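Local coordinates for protein cystalysin (Treponema denticola, PDB 1C7O) that belongs to the pyridoxal-phosphate-dependent enzymes of the class I and II aminotransferase family and is seen here with the ligand PPG bound, at residues S37-E42 with F367-L372; I118-Y123 with I137-L142; E204-L209 with E323-Q328; K238-A243 with K290-C295. One frame throughout, in Å; residues are numbered along the deposited sequence.

Contact 1 (S37-E42 with F367-L372); sequences SVADME and FERINL. With PPG ((2E,3E)-4-(2-aminoethoxy)-2-[({3-hydroxy-2-methyl-5-[(phosphonooxy)methyl]pyridin-4-yl}methyl)imino]but-3-enoic acid), chain I.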
# COMPACT_ATOMS: atom_id res chain seq x y z
N SER A 37 23.01 -5.32 3.89
CA SER A 37 22.29 -6.02 2.82
C SER A 37 21.20 -5.16 2.15
O SER A 37 21.48 -4.37 1.26
CB SER A 37 21.66 -7.30 3.38
OG SER A 37 20.83 -7.01 4.49
N VAL A 38 19.96 -5.34 2.60
CA VAL A 38 18.80 -4.61 2.09
C VAL A 38 19.07 -3.17 1.67
O VAL A 38 19.78 -2.44 2.35
CB VAL A 38 17.66 -4.62 3.14
CG1 VAL A 38 16.45 -3.84 2.61
CG2 VAL A 38 17.26 -6.06 3.45
N ALA A 39 18.47 -2.75 0.56
CA ALA A 39 18.67 -1.40 0.06
C ALA A 39 17.88 -0.24 0.69
O ALA A 39 17.03 0.36 0.02
CB ALA A 39 18.48 -1.37 -1.45
N ASP A 40 18.12 0.04 1.96
CA ASP A 40 17.52 1.20 2.62
C ASP A 40 18.72 1.79 3.35
O ASP A 40 19.71 1.09 3.57
CB ASP A 40 16.33 0.84 3.55
CG ASP A 40 16.72 0.06 4.80
OD1 ASP A 40 15.80 -0.28 5.58
OD2 ASP A 40 17.92 -0.21 5.01
N MET A 41 18.67 3.08 3.70
CA MET A 41 19.83 3.72 4.32
C MET A 41 20.00 3.62 5.84
O MET A 41 19.02 3.52 6.59
CB MET A 41 19.86 5.20 3.95
CG MET A 41 19.88 5.48 2.46
SD MET A 41 20.16 7.22 2.16
CE MET A 41 20.01 7.29 0.36
N GLU A 42 21.26 3.65 6.27
CA GLU A 42 21.59 3.60 7.68
C GLU A 42 21.93 5.02 8.11
O GLU A 42 22.79 5.25 8.96
CB GLU A 42 22.77 2.66 7.95
CG GLU A 42 22.42 1.15 7.91
CD GLU A 42 21.20 0.79 8.75
OE1 GLU A 42 21.17 1.11 9.96
OE2 GLU A 42 20.27 0.17 8.21
N PHE A 367 29.81 -13.41 -5.99
CA PHE A 367 29.82 -11.98 -5.70
C PHE A 367 29.05 -11.67 -4.42
O PHE A 367 28.33 -12.53 -3.90
CB PHE A 367 29.19 -11.17 -6.84
CG PHE A 367 29.93 -11.29 -8.15
CD1 PHE A 367 29.81 -12.44 -8.93
CD2 PHE A 367 30.76 -10.26 -8.59
CE1 PHE A 367 30.51 -12.56 -10.12
CE2 PHE A 367 31.47 -10.37 -9.78
CZ PHE A 367 31.34 -11.53 -10.55
N GLU A 368 29.22 -10.44 -3.94
CA GLU A 368 28.54 -9.96 -2.74
C GLU A 368 28.15 -8.51 -3.00
O GLU A 368 28.92 -7.77 -3.62
CB GLU A 368 29.47 -10.01 -1.52
CG GLU A 368 30.01 -11.38 -1.16
CD GLU A 368 28.95 -12.31 -0.60
OE1 GLU A 368 29.30 -13.43 -0.20
OE2 GLU A 368 27.76 -11.91 -0.55
N ARG A 369 26.97 -8.10 -2.55
CA ARG A 369 26.54 -6.72 -2.73
C ARG A 369 26.57 -6.00 -1.39
O ARG A 369 25.88 -6.39 -0.45
CB ARG A 369 25.12 -6.66 -3.31
CG ARG A 369 24.81 -5.35 -4.02
CD ARG A 369 23.34 -5.19 -4.26
NE ARG A 369 22.63 -5.01 -3.00
CZ ARG A 369 21.31 -4.94 -2.90
NH1 ARG A 369 20.56 -5.03 -3.99
NH2 ARG A 369 20.74 -4.77 -1.71
N ILE A 370 27.39 -4.96 -1.29
CA ILE A 370 27.52 -4.21 -0.05
C ILE A 370 26.78 -2.88 -0.12
O ILE A 370 26.89 -2.14 -1.10
CB ILE A 370 29.01 -3.95 0.25
CG1 ILE A 370 29.16 -3.30 1.63
CG2 ILE A 370 29.60 -3.04 -0.82
CD1 ILE A 370 30.61 -3.09 2.05
N ASN A 371 26.02 -2.59 0.94
CA ASN A 371 25.27 -1.34 1.02
C ASN A 371 26.19 -0.25 1.55
O ASN A 371 26.59 -0.29 2.71
CB ASN A 371 24.08 -1.49 1.96
CG ASN A 371 23.18 -0.27 1.93
OD1 ASN A 371 23.66 0.86 1.86
ND2 ASN A 371 21.87 -0.50 2.00
N LEU A 372 26.49 0.73 0.70
CA LEU A 372 27.39 1.83 1.05
C LEU A 372 26.72 3.00 1.77
O LEU A 372 27.41 3.93 2.20
CB LEU A 372 28.09 2.35 -0.22
CG LEU A 372 28.83 1.31 -1.06
CD1 LEU A 372 29.12 1.85 -2.44
CD2 LEU A 372 30.11 0.91 -0.36
N1 PPG I . 13.51 -1.88 -8.04
C2 PPG I . 14.89 -2.01 -7.91
C2A PPG I . 15.65 -2.11 -9.19
C3 PPG I . 15.44 -2.00 -6.54
O3 PPG I . 16.81 -2.15 -6.52
C4 PPG I . 14.59 -1.85 -5.43
C4A PPG I . 15.20 -2.03 -4.04
C5 PPG I . 13.10 -1.73 -5.70
C6 PPG I . 12.64 -1.75 -7.02
C5A PPG I . 12.05 -1.65 -4.53
OP4 PPG I . 11.05 -0.65 -4.78
P PPG I . 9.74 -0.56 -3.83
OP1 PPG I . 8.99 -1.81 -4.06
OP2 PPG I . 8.98 0.71 -4.26
OP3 PPG I . 10.25 -0.38 -2.45
N4A PPG I . 15.27 -3.43 -3.67
CAI PPG I . 15.93 -3.79 -2.40
CBC PPG I . 17.32 -4.35 -2.46
O2B PPG I . 18.00 -4.75 -1.30
O3B PPG I . 17.92 -4.46 -3.61
CBI PPG I . 15.29 -3.52 -1.15
CGI PPG I . 14.74 -4.58 -0.37
OET PPG I . 13.62 -5.38 -0.83
CEI PPG I . 13.17 -6.18 0.37
CFI PPG I . 12.65 -5.23 1.47
NI PPG I . 12.28 -5.93 2.66
O HOH W 1 23.49 -5.22 -0.19
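V38 O is gripped by two donors that come at it from opposite faces of its carbonyl plane. One is N371 ND2, at 2.9 Å from V38 O and within the plane of its own amide. The other, D40 N, closes the inverse gamma turn centred on A39. The same ND2 makes a weak second bond to D40 O, while N371 OD1 accepts from A373 N, which fixes the amide flip. With CG anti to the backbone N (chi1 -173°), the N371 amide is carried out from strand 367-371 to the loop.

R369 works along its guanidinium edge. R369 NH2 donates to S37 O at 3.1 Å; S37 O lies in the guanidinium plane, but NH2 stands 52° above the S37 carbonyl plane. R369 NH2 also bonds PPG O2B (2.8 Å), and R369 NH1 bonds PPG O3B (2.7 Å): the carboxylate meets the arginine end-on, one oxygen on each terminal nitrogen, as in other enzymes of this aminotransferase family. A39 N gives PPG O2B a further bond. One water accepts from R369 NE (2.9 Å) and also lies against S37 O and R369 O. Bonded to arginine and a backbone N-H, the PPG carboxylate is probably held as an anion with its rotation fixed.

Contact 2 (I118-Y123 with I137-L142); sequences IITPVY and IIECEL. With PPG ((2E,3E)-4-(2-aminoethoxy)-2-[({3-hydroxy-2-methyl-5-[(phosphonooxy)methyl]pyridin-4-yl}methyl)imino]but-3-enoic acid), chain I.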
# COMPACT_ATOMS: atom_id res chain seq x y z
N ILE A 118 14.55 -10.00 -19.33
CA ILE A 118 15.24 -9.29 -18.26
C ILE A 118 16.73 -9.52 -18.43
O ILE A 118 17.17 -10.63 -18.74
CB ILE A 118 14.84 -9.77 -16.84
CG1 ILE A 118 15.08 -11.28 -16.71
CG2 ILE A 118 13.39 -9.38 -16.54
CD1 ILE A 118 14.90 -11.81 -15.30
N ILE A 119 17.52 -8.48 -18.23
CA ILE A 119 18.96 -8.58 -18.36
C ILE A 119 19.56 -8.98 -17.01
O ILE A 119 19.62 -8.17 -16.08
CB ILE A 119 19.54 -7.26 -18.88
CG1 ILE A 119 18.96 -6.98 -20.28
CG2 ILE A 119 21.05 -7.31 -18.93
CD1 ILE A 119 19.27 -5.61 -20.83
N THR A 120 20.00 -10.23 -16.91
CA THR A 120 20.57 -10.80 -15.70
C THR A 120 22.09 -10.75 -15.71
O THR A 120 22.71 -10.71 -16.77
CB THR A 120 20.14 -12.27 -15.53
OG1 THR A 120 20.62 -13.04 -16.64
CG2 THR A 120 18.63 -12.39 -15.49
N PRO A 121 22.73 -10.78 -14.52
CA PRO A 121 22.15 -10.84 -13.17
C PRO A 121 21.48 -9.52 -12.79
O PRO A 121 21.95 -8.46 -13.20
CB PRO A 121 23.36 -11.16 -12.30
CG PRO A 121 24.45 -10.43 -12.99
CD PRO A 121 24.20 -10.77 -14.44
N VAL A 122 20.41 -9.58 -12.00
CA VAL A 122 19.68 -8.38 -11.60
C VAL A 122 18.78 -8.60 -10.38
O VAL A 122 18.62 -9.72 -9.91
CB VAL A 122 18.79 -7.90 -12.79
CG1 VAL A 122 17.74 -8.94 -13.09
CG2 VAL A 122 18.16 -6.54 -12.49
N TYR A 123 18.21 -7.51 -9.88
CA TYR A 123 17.30 -7.48 -8.73
C TYR A 123 16.31 -8.65 -8.79
O TYR A 123 15.50 -8.75 -9.71
CB TYR A 123 16.56 -6.14 -8.73
CG TYR A 123 15.60 -5.91 -7.60
CD1 TYR A 123 15.99 -6.12 -6.28
CD2 TYR A 123 14.31 -5.43 -7.83
CE1 TYR A 123 15.12 -5.86 -5.22
CE2 TYR A 123 13.44 -5.16 -6.78
CZ TYR A 123 13.84 -5.37 -5.48
OH TYR A 123 12.99 -5.08 -4.44
N ILE A 137 10.54 -16.51 -18.06
CA ILE A 137 11.70 -15.64 -17.88
C ILE A 137 12.67 -15.83 -19.04
O ILE A 137 13.21 -16.92 -19.25
CB ILE A 137 12.44 -15.93 -16.55
CG1 ILE A 137 11.49 -15.72 -15.37
CG2 ILE A 137 13.64 -15.01 -16.42
CD1 ILE A 137 12.10 -16.08 -14.04
N ILE A 138 12.88 -14.75 -19.79
CA ILE A 138 13.79 -14.78 -20.91
C ILE A 138 15.02 -13.98 -20.52
O ILE A 138 15.03 -12.75 -20.60
CB ILE A 138 13.14 -14.17 -22.15
CG1 ILE A 138 11.71 -14.73 -22.30
CG2 ILE A 138 13.98 -14.48 -23.39
CD1 ILE A 138 11.62 -16.24 -22.26
N GLU A 139 16.06 -14.70 -20.11
CA GLU A 139 17.31 -14.09 -19.66
C GLU A 139 18.29 -13.71 -20.76
O GLU A 139 18.65 -14.54 -21.61
CB GLU A 139 18.01 -15.04 -18.69
CG GLU A 139 17.11 -15.50 -17.55
CD GLU A 139 17.81 -16.47 -16.63
OE1 GLU A 139 19.04 -16.31 -16.44
OE2 GLU A 139 17.14 -17.37 -16.08
N CYS A 140 18.72 -12.46 -20.73
CA CYS A 140 19.70 -11.96 -21.69
C CYS A 140 20.92 -11.59 -20.85
O CYS A 140 21.20 -10.41 -20.63
CB CYS A 140 19.15 -10.74 -22.42
SG CYS A 140 20.27 -10.10 -23.68
N GLU A 141 21.64 -12.62 -20.40
CA GLU A 141 22.83 -12.49 -19.56
C GLU A 141 23.81 -11.40 -19.96
O GLU A 141 24.16 -11.25 -21.13
CB GLU A 141 23.57 -13.83 -19.49
CG GLU A 141 24.71 -13.88 -18.46
CD GLU A 141 24.20 -13.99 -17.02
OE1 GLU A 141 25.04 -14.03 -16.09
OE2 GLU A 141 22.96 -14.04 -16.82
N LEU A 142 24.27 -10.66 -18.96
CA LEU A 142 25.24 -9.58 -19.17
C LEU A 142 26.62 -10.12 -19.49
O LEU A 142 26.98 -11.23 -19.08
CB LEU A 142 25.34 -8.72 -17.91
CG LEU A 142 24.23 -7.69 -17.72
CD1 LEU A 142 24.11 -7.31 -16.26
CD2 LEU A 142 24.52 -6.49 -18.60
N1 PPG I . 13.51 -1.88 -8.04
C2 PPG I . 14.89 -2.01 -7.91
C2A PPG I . 15.65 -2.11 -9.19
C3 PPG I . 15.44 -2.00 -6.54
O3 PPG I . 16.81 -2.15 -6.52
C4 PPG I . 14.59 -1.85 -5.43
C4A PPG I . 15.20 -2.03 -4.04
C5 PPG I . 13.10 -1.73 -5.70
C6 PPG I . 12.64 -1.75 -7.02
C5A PPG I . 12.05 -1.65 -4.53
OP4 PPG I . 11.05 -0.65 -4.78
P PPG I . 9.74 -0.56 -3.83
OP1 PPG I . 8.99 -1.81 -4.06
OP2 PPG I . 8.98 0.71 -4.26
OP3 PPG I . 10.25 -0.38 -2.45
N4A PPG I . 15.27 -3.43 -3.67
CAI PPG I . 15.93 -3.79 -2.40
CBC PPG I . 17.32 -4.35 -2.46
O2B PPG I . 18.00 -4.75 -1.30
O3B PPG I . 17.92 -4.46 -3.61
CBI PPG I . 15.29 -3.52 -1.15
CGI PPG I . 14.74 -4.58 -0.37
OET PPG I . 13.62 -5.38 -0.83
CEI PPG I . 13.17 -6.18 0.37
CFI PPG I . 12.65 -5.23 1.47
NI PPG I . 12.28 -5.93 2.66
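I118 and I137 open the tightly packed side: I118 CD1 lies 3.6 Å from I137 CG2. I118 CG1 sits between the backbone N and the carbonyl carbon (chi1 56°), which carries CD1 over to the neighbouring strand. Farther along, I119 and L142 meet at about a right angle, I119 CG2 coming within 3.4 Å of L142 CG, and P121 CD rests on L142 CD1. A parallel bridge pairs I118 with E139; past it the backbones stay close though both have left regular strand. I118 N donates to I138 O (3.1 Å), and I118 O accepts from C140 N (3.1 Å). T120 O then takes L142 N (2.7 Å). P121, preceded by a cis peptide bond, follows directly.

The outer side is polar and partly solvent-facing. Its one tight bond runs from the buried T120 OG1 to E141 OE2 (2.6 Å), met nearly along its C-O axis; E139 is the loose, exposed member, its CG lying against T120 CG2.

Strands 115-118 and 136-139 are neighbours at one end of the central mixed sheet, joined through helix 125-131 as a beta-alpha-beta unit. At the buried end of 118-123, Y123 lays one ring face against the PPG pyridine, C3 over the ring centre. I130 of helix 125-131 covers I118 and I137, L169 of strand 165-171 touches I118, and helix 153-159 packs on C140.

Contact 3 (E204-L209 with E323-Q328); sequences EIHFDL and EGTYLQ. With PPG ((2E,3E)-4-(2-aminoethoxy)-2-[({3-hydroxy-2-methyl-5-[(phosphonooxy)methyl]pyridin-4-yl}methyl)imino]but-3-enoic acid), chain I.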
# COMPACT_ATOMS: atom_id res chain seq x y z
N GLU A 204 13.59 2.77 -13.00
CA GLU A 204 14.66 3.74 -12.74
C GLU A 204 14.59 4.32 -11.33
O GLU A 204 14.96 5.47 -11.11
CB GLU A 204 14.57 4.86 -13.79
CG GLU A 204 14.45 4.34 -15.22
CD GLU A 204 14.60 5.42 -16.29
OE1 GLU A 204 14.93 6.58 -15.94
OE2 GLU A 204 14.40 5.10 -17.48
N ILE A 205 14.15 3.50 -10.38
CA ILE A 205 14.02 3.94 -8.99
C ILE A 205 15.35 4.43 -8.38
O ILE A 205 15.36 5.23 -7.43
CB ILE A 205 13.44 2.79 -8.11
CG1 ILE A 205 13.10 3.31 -6.72
CG2 ILE A 205 14.42 1.62 -8.05
CD1 ILE A 205 12.28 2.35 -5.89
N HIS A 206 16.45 3.98 -8.95
CA HIS A 206 17.78 4.37 -8.48
C HIS A 206 18.38 5.53 -9.25
O HIS A 206 19.52 5.92 -8.97
CB HIS A 206 18.74 3.19 -8.59
CG HIS A 206 18.62 2.21 -7.48
ND1 HIS A 206 18.36 0.87 -7.68
CD2 HIS A 206 18.74 2.37 -6.14
CE1 HIS A 206 18.32 0.25 -6.52
NE2 HIS A 206 18.55 1.14 -5.56
N PHE A 207 17.63 6.10 -10.19
CA PHE A 207 18.16 7.17 -11.02
C PHE A 207 18.64 8.47 -10.35
O PHE A 207 19.20 9.33 -11.02
CB PHE A 207 17.19 7.47 -12.18
CG PHE A 207 15.98 8.30 -11.82
CD1 PHE A 207 15.04 8.61 -12.80
CD2 PHE A 207 15.79 8.82 -10.54
CE1 PHE A 207 13.94 9.42 -12.52
CE2 PHE A 207 14.70 9.64 -10.26
CZ PHE A 207 13.78 9.94 -11.25
N ASP A 208 18.44 8.60 -9.04
CA ASP A 208 18.88 9.81 -8.33
C ASP A 208 20.20 9.57 -7.60
O ASP A 208 20.84 10.51 -7.14
CB ASP A 208 17.83 10.28 -7.31
CG ASP A 208 16.63 10.96 -7.96
OD1 ASP A 208 16.82 11.92 -8.73
OD2 ASP A 208 15.49 10.54 -7.67
N LEU A 209 20.60 8.31 -7.49
CA LEU A 209 21.83 7.94 -6.80
C LEU A 209 22.93 7.60 -7.81
O LEU A 209 23.35 6.45 -7.95
CB LEU A 209 21.56 6.76 -5.87
CG LEU A 209 20.39 7.04 -4.92
CD1 LEU A 209 19.88 5.75 -4.32
CD2 LEU A 209 20.83 8.02 -3.84
N GLU A 323 28.97 3.04 -10.86
CA GLU A 323 28.58 4.31 -11.49
C GLU A 323 27.28 4.87 -10.90
O GLU A 323 27.06 6.09 -10.90
CB GLU A 323 28.43 4.11 -13.01
CG GLU A 323 29.59 3.32 -13.64
CD GLU A 323 29.37 2.97 -15.12
OE1 GLU A 323 28.22 2.65 -15.50
OE2 GLU A 323 30.35 3.01 -15.90
N GLY A 324 26.43 3.97 -10.40
CA GLY A 324 25.16 4.38 -9.83
C GLY A 324 24.73 3.51 -8.67
O GLY A 324 25.30 2.44 -8.45
N THR A 325 23.69 3.95 -7.95
CA THR A 325 23.17 3.25 -6.78
C THR A 325 24.23 3.32 -5.70
O THR A 325 25.28 3.93 -5.89
CB THR A 325 22.82 1.74 -7.03
OG1 THR A 325 24.02 0.96 -7.12
CG2 THR A 325 22.02 1.59 -8.31
N TYR A 326 23.95 2.72 -4.55
CA TYR A 326 24.92 2.72 -3.46
C TYR A 326 25.13 1.28 -3.05
O TYR A 326 25.47 0.98 -1.91
CB TYR A 326 24.44 3.57 -2.28
CG TYR A 326 23.06 3.24 -1.72
CD1 TYR A 326 22.05 4.20 -1.70
CD2 TYR A 326 22.79 1.98 -1.16
CE1 TYR A 326 20.80 3.93 -1.13
CE2 TYR A 326 21.54 1.70 -0.59
CZ TYR A 326 20.55 2.68 -0.58
OH TYR A 326 19.32 2.42 -0.02
N LEU A 327 24.92 0.39 -4.02
CA LEU A 327 25.08 -1.04 -3.84
C LEU A 327 26.27 -1.50 -4.69
O LEU A 327 26.15 -1.70 -5.91
CB LEU A 327 23.79 -1.75 -4.27
CG LEU A 327 22.50 -1.20 -3.66
CD1 LEU A 327 21.28 -1.82 -4.33
CD2 LEU A 327 22.48 -1.47 -2.15
N GLN A 328 27.42 -1.67 -4.04
CA GLN A 328 28.66 -2.07 -4.71
C GLN A 328 28.77 -3.58 -4.90
O GLN A 328 28.53 -4.35 -3.96
CB GLN A 328 29.85 -1.54 -3.92
CG GLN A 328 31.20 -1.95 -4.45
CD GLN A 328 32.32 -1.06 -3.93
OE1 GLN A 328 32.29 -0.64 -2.77
NE2 GLN A 328 33.30 -0.79 -4.77
N1 PPG I . 13.51 -1.88 -8.04
C2 PPG I . 14.89 -2.01 -7.91
C2A PPG I . 15.65 -2.11 -9.19
C3 PPG I . 15.44 -2.00 -6.54
O3 PPG I . 16.81 -2.15 -6.52
C4 PPG I . 14.59 -1.85 -5.43
C4A PPG I . 15.20 -2.03 -4.04
C5 PPG I . 13.10 -1.73 -5.70
C6 PPG I . 12.64 -1.75 -7.02
C5A PPG I . 12.05 -1.65 -4.53
OP4 PPG I . 11.05 -0.65 -4.78
P PPG I . 9.74 -0.56 -3.83
OP1 PPG I . 8.99 -1.81 -4.06
OP2 PPG I . 8.98 0.71 -4.26
OP3 PPG I . 10.25 -0.38 -2.45
N4A PPG I . 15.27 -3.43 -3.67
CAI PPG I . 15.93 -3.79 -2.40
CBC PPG I . 17.32 -4.35 -2.46
O2B PPG I . 18.00 -4.75 -1.30
O3B PPG I . 17.92 -4.46 -3.61
CBI PPG I . 15.29 -3.52 -1.15
CGI PPG I . 14.74 -4.58 -0.37
OET PPG I . 13.62 -5.38 -0.83
CEI PPG I . 13.17 -6.18 0.37
CFI PPG I . 12.65 -5.23 1.47
NI PPG I . 12.28 -5.93 2.66
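H206 and T325 meet methyl to ring face. T325 CG2 stands 3.9 Å from the centroid of the H206 ring and 25° off its normal, a CH-pi contact displaced toward the rim on the CG side. I205 CG2 lies over the opposite face, so the imidazole is sandwiched between two methyl groups. H206 CG lies beside its backbone N (chi1 -80°), which turns one face of the imidazole to T325.

L209 approaches Y326 obliquely, L209 CD1 lying 3.7 Å from Y326 CD1. Between these side-chain pairs T325 N donates to L209 O, though the bond is modelled too short for its length to be trusted. The contact joins the loop leaving strand 199-203 of the large mixed sheet, two type I turns from E204 to L209, to the approach of strand 327-331 in the small antiparallel sheet. T325 forms an ST turn there: its OG1 accepts from L327 N at 3.3 Å. L209 is backed by L292 of helix 289-313 and by K238. L327 reaches toward the imidazole too, with L327 CD1 4.2 Å from H206 NE2 and oblique to the ring plane.

Contact 4 (K238-A243 with K290-C295); sequences KTFNIA and KWLDGC. With PPG ((2E,3E)-4-(2-aminoethoxy)-2-[({3-hydroxy-2-methyl-5-[(phosphonooxy)methyl]pyridin-4-yl}methyl)imino]but-3-enoic acid), chain I.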
# COMPACT_ATOMS: atom_id res chain seq x y z
N LYS A 238 14.26 5.38 -2.61
CA LYS A 238 15.70 5.16 -2.48
C LYS A 238 16.47 6.46 -2.32
O LYS A 238 17.39 6.54 -1.50
CB LYS A 238 16.24 4.38 -3.69
CG LYS A 238 15.87 2.90 -3.72
CD LYS A 238 15.31 2.44 -2.36
CE LYS A 238 15.02 0.96 -2.35
NZ LYS A 238 14.11 0.63 -3.46
N THR A 239 16.08 7.47 -3.09
CA THR A 239 16.72 8.78 -3.06
C THR A 239 16.81 9.37 -1.66
O THR A 239 17.90 9.74 -1.22
CB THR A 239 15.96 9.81 -3.93
OG1 THR A 239 15.78 9.30 -5.26
CG2 THR A 239 16.74 11.12 -3.99
N PHE A 240 15.68 9.45 -0.96
CA PHE A 240 15.65 10.05 0.36
C PHE A 240 15.44 9.12 1.56
O PHE A 240 15.10 9.58 2.66
CB PHE A 240 14.62 11.18 0.38
CG PHE A 240 14.81 12.20 -0.71
CD1 PHE A 240 14.11 12.10 -1.91
CD2 PHE A 240 15.73 13.24 -0.56
CE1 PHE A 240 14.32 13.02 -2.94
CE2 PHE A 240 15.95 14.16 -1.59
CZ PHE A 240 15.24 14.05 -2.78
N ASN A 241 15.66 7.83 1.36
CA ASN A 241 15.52 6.82 2.40
C ASN A 241 14.12 6.75 3.00
O ASN A 241 13.96 6.77 4.23
CB ASN A 241 16.55 7.06 3.52
CG ASN A 241 16.72 5.86 4.45
OD1 ASN A 241 16.50 4.73 4.05
ND2 ASN A 241 17.12 6.12 5.70
N ILE A 242 13.10 6.68 2.14
CA ILE A 242 11.73 6.61 2.61
C ILE A 242 10.95 5.48 1.96
O ILE A 242 9.83 5.66 1.50
CB ILE A 242 10.97 7.95 2.41
CG1 ILE A 242 10.86 8.30 0.92
CG2 ILE A 242 11.69 9.05 3.14
CD1 ILE A 242 10.14 9.64 0.65
N ALA A 243 11.56 4.30 1.93
CA ALA A 243 10.91 3.13 1.37
C ALA A 243 9.75 2.80 2.30
O ALA A 243 8.88 2.01 1.97
CB ALA A 243 11.87 1.95 1.29
N LYS A 290 19.96 19.47 -1.30
CA LYS A 290 21.31 19.61 -0.74
C LYS A 290 21.68 18.33 0.01
O LYS A 290 22.82 17.85 -0.05
CB LYS A 290 21.38 20.79 0.24
CG LYS A 290 21.19 22.16 -0.39
CD LYS A 290 22.23 22.40 -1.48
CE LYS A 290 22.10 23.78 -2.11
NZ LYS A 290 23.04 23.96 -3.26
N TRP A 291 20.70 17.79 0.72
CA TRP A 291 20.89 16.58 1.50
C TRP A 291 21.30 15.43 0.59
O TRP A 291 22.21 14.67 0.90
CB TRP A 291 19.60 16.23 2.24
CG TRP A 291 19.74 15.06 3.13
CD1 TRP A 291 20.12 15.06 4.44
CD2 TRP A 291 19.54 13.68 2.77
NE1 TRP A 291 20.17 13.78 4.92
CE2 TRP A 291 19.82 12.91 3.91
CE3 TRP A 291 19.15 13.03 1.59
CZ2 TRP A 291 19.73 11.52 3.92
CZ3 TRP A 291 19.06 11.64 1.60
CH2 TRP A 291 19.35 10.90 2.75
N LEU A 292 20.60 15.32 -0.54
CA LEU A 292 20.89 14.27 -1.51
C LEU A 292 22.32 14.37 -2.03
O LEU A 292 23.02 13.36 -2.16
CB LEU A 292 19.90 14.36 -2.68
CG LEU A 292 20.15 13.41 -3.85
CD1 LEU A 292 20.36 11.99 -3.35
CD2 LEU A 292 18.98 13.46 -4.81
N ASP A 293 22.75 15.59 -2.34
CA ASP A 293 24.10 15.79 -2.86
C ASP A 293 25.11 15.36 -1.81
O ASP A 293 26.07 14.66 -2.12
CB ASP A 293 24.32 17.26 -3.23
CG ASP A 293 23.23 17.81 -4.15
OD1 ASP A 293 22.82 17.10 -5.10
OD2 ASP A 293 22.79 18.96 -3.93
N GLY A 294 24.89 15.78 -0.57
CA GLY A 294 25.80 15.42 0.50
C GLY A 294 25.86 13.93 0.68
O GLY A 294 26.94 13.35 0.91
N CYS A 295 24.70 13.29 0.55
CA CYS A 295 24.58 11.85 0.71
C CYS A 295 25.35 11.07 -0.35
O CYS A 295 25.94 10.02 -0.07
CB CYS A 295 23.10 11.47 0.69
SG CYS A 295 22.76 9.72 1.02
N1 PPG I . 13.51 -1.88 -8.04
C2 PPG I . 14.89 -2.01 -7.91
C2A PPG I . 15.65 -2.11 -9.19
C3 PPG I . 15.44 -2.00 -6.54
O3 PPG I . 16.81 -2.15 -6.52
C4 PPG I . 14.59 -1.85 -5.43
C4A PPG I . 15.20 -2.03 -4.04
C5 PPG I . 13.10 -1.73 -5.70
C6 PPG I . 12.64 -1.75 -7.02
C5A PPG I . 12.05 -1.65 -4.53
OP4 PPG I . 11.05 -0.65 -4.78
P PPG I . 9.74 -0.56 -3.83
OP1 PPG I . 8.99 -1.81 -4.06
OP2 PPG I . 8.98 0.71 -4.26
OP3 PPG I . 10.25 -0.38 -2.45
N4A PPG I . 15.27 -3.43 -3.67
CAI PPG I . 15.93 -3.79 -2.40
CBC PPG I . 17.32 -4.35 -2.46
O2B PPG I . 18.00 -4.75 -1.30
O3B PPG I . 17.92 -4.46 -3.61
CBI PPG I . 15.29 -3.52 -1.15
CGI PPG I . 14.74 -4.58 -0.37
OET PPG I . 13.62 -5.38 -0.83
CEI PPG I . 13.17 -6.18 0.37
CFI PPG I . 12.65 -5.23 1.47
NI PPG I . 12.28 -5.93 2.66
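W291 and F240 are the flat groups. The indole turns an edge to the other segment: T239 O lies in its plane, 3.6 Å from W291 CZ3, while C295 CB sits over one face, offset to the rim. F240 carries T239 CG2 of its own segment over one ring face. The two aromatic side chains run past each other in opposite directions, F240 CD2 coming to 4.0 Å from W291 CE3, an oblique approach rather than a ring stack.

In fold terms this is the end of the short helix 237-240 against the start of helix 289-313. The short helix ends in a Schellman motif, with N241 at positive phi (60°). K238 on the same helix extends the other way, its NZ beside PPG C4A and weakly bonded to Y64 OH of the second subunit.

The indole continues outward onto Y3, which it meets edge-to-face, and F5. L292 crosses F240 at about a right angle, L292 CB lying 4.1 Å from F240 CE2, so that the leucine reaches both the phenylalanine and the threonine before it. T239 places OG1 beside its backbone N (chi1 -53°), toward D208 OD2, to which OG1 is hydrogen-bonded. The other branch, T239 CG2, is anti to the backbone N and comes 3.3 Å from L292 CD2.

Contacts 1, 3 and 4 touch one another in the buried interior, whereas contact 2 stands apart and has a solvent-facing edge; its centre is about 28 Å from that of contact 4. Contacts 1 and 3 use adjacent strands, 367-371 and 327-331, of the small sheet; contact 2 uses the edge of the large one. Helix 237-240 links contact 4 to contact 3, through D208 and T239. Chemistry follows place: contact 1 is polar and charged, contact 2 combines backbone bonds with aliphatic packing and a polar rim, contact 3 mixes one backbone bond with CH-pi packing, and contact 4 is apolar and aromatic. Each also borders PPG, contacts 2 and 4 through Y123 and K238, outside the contact proper.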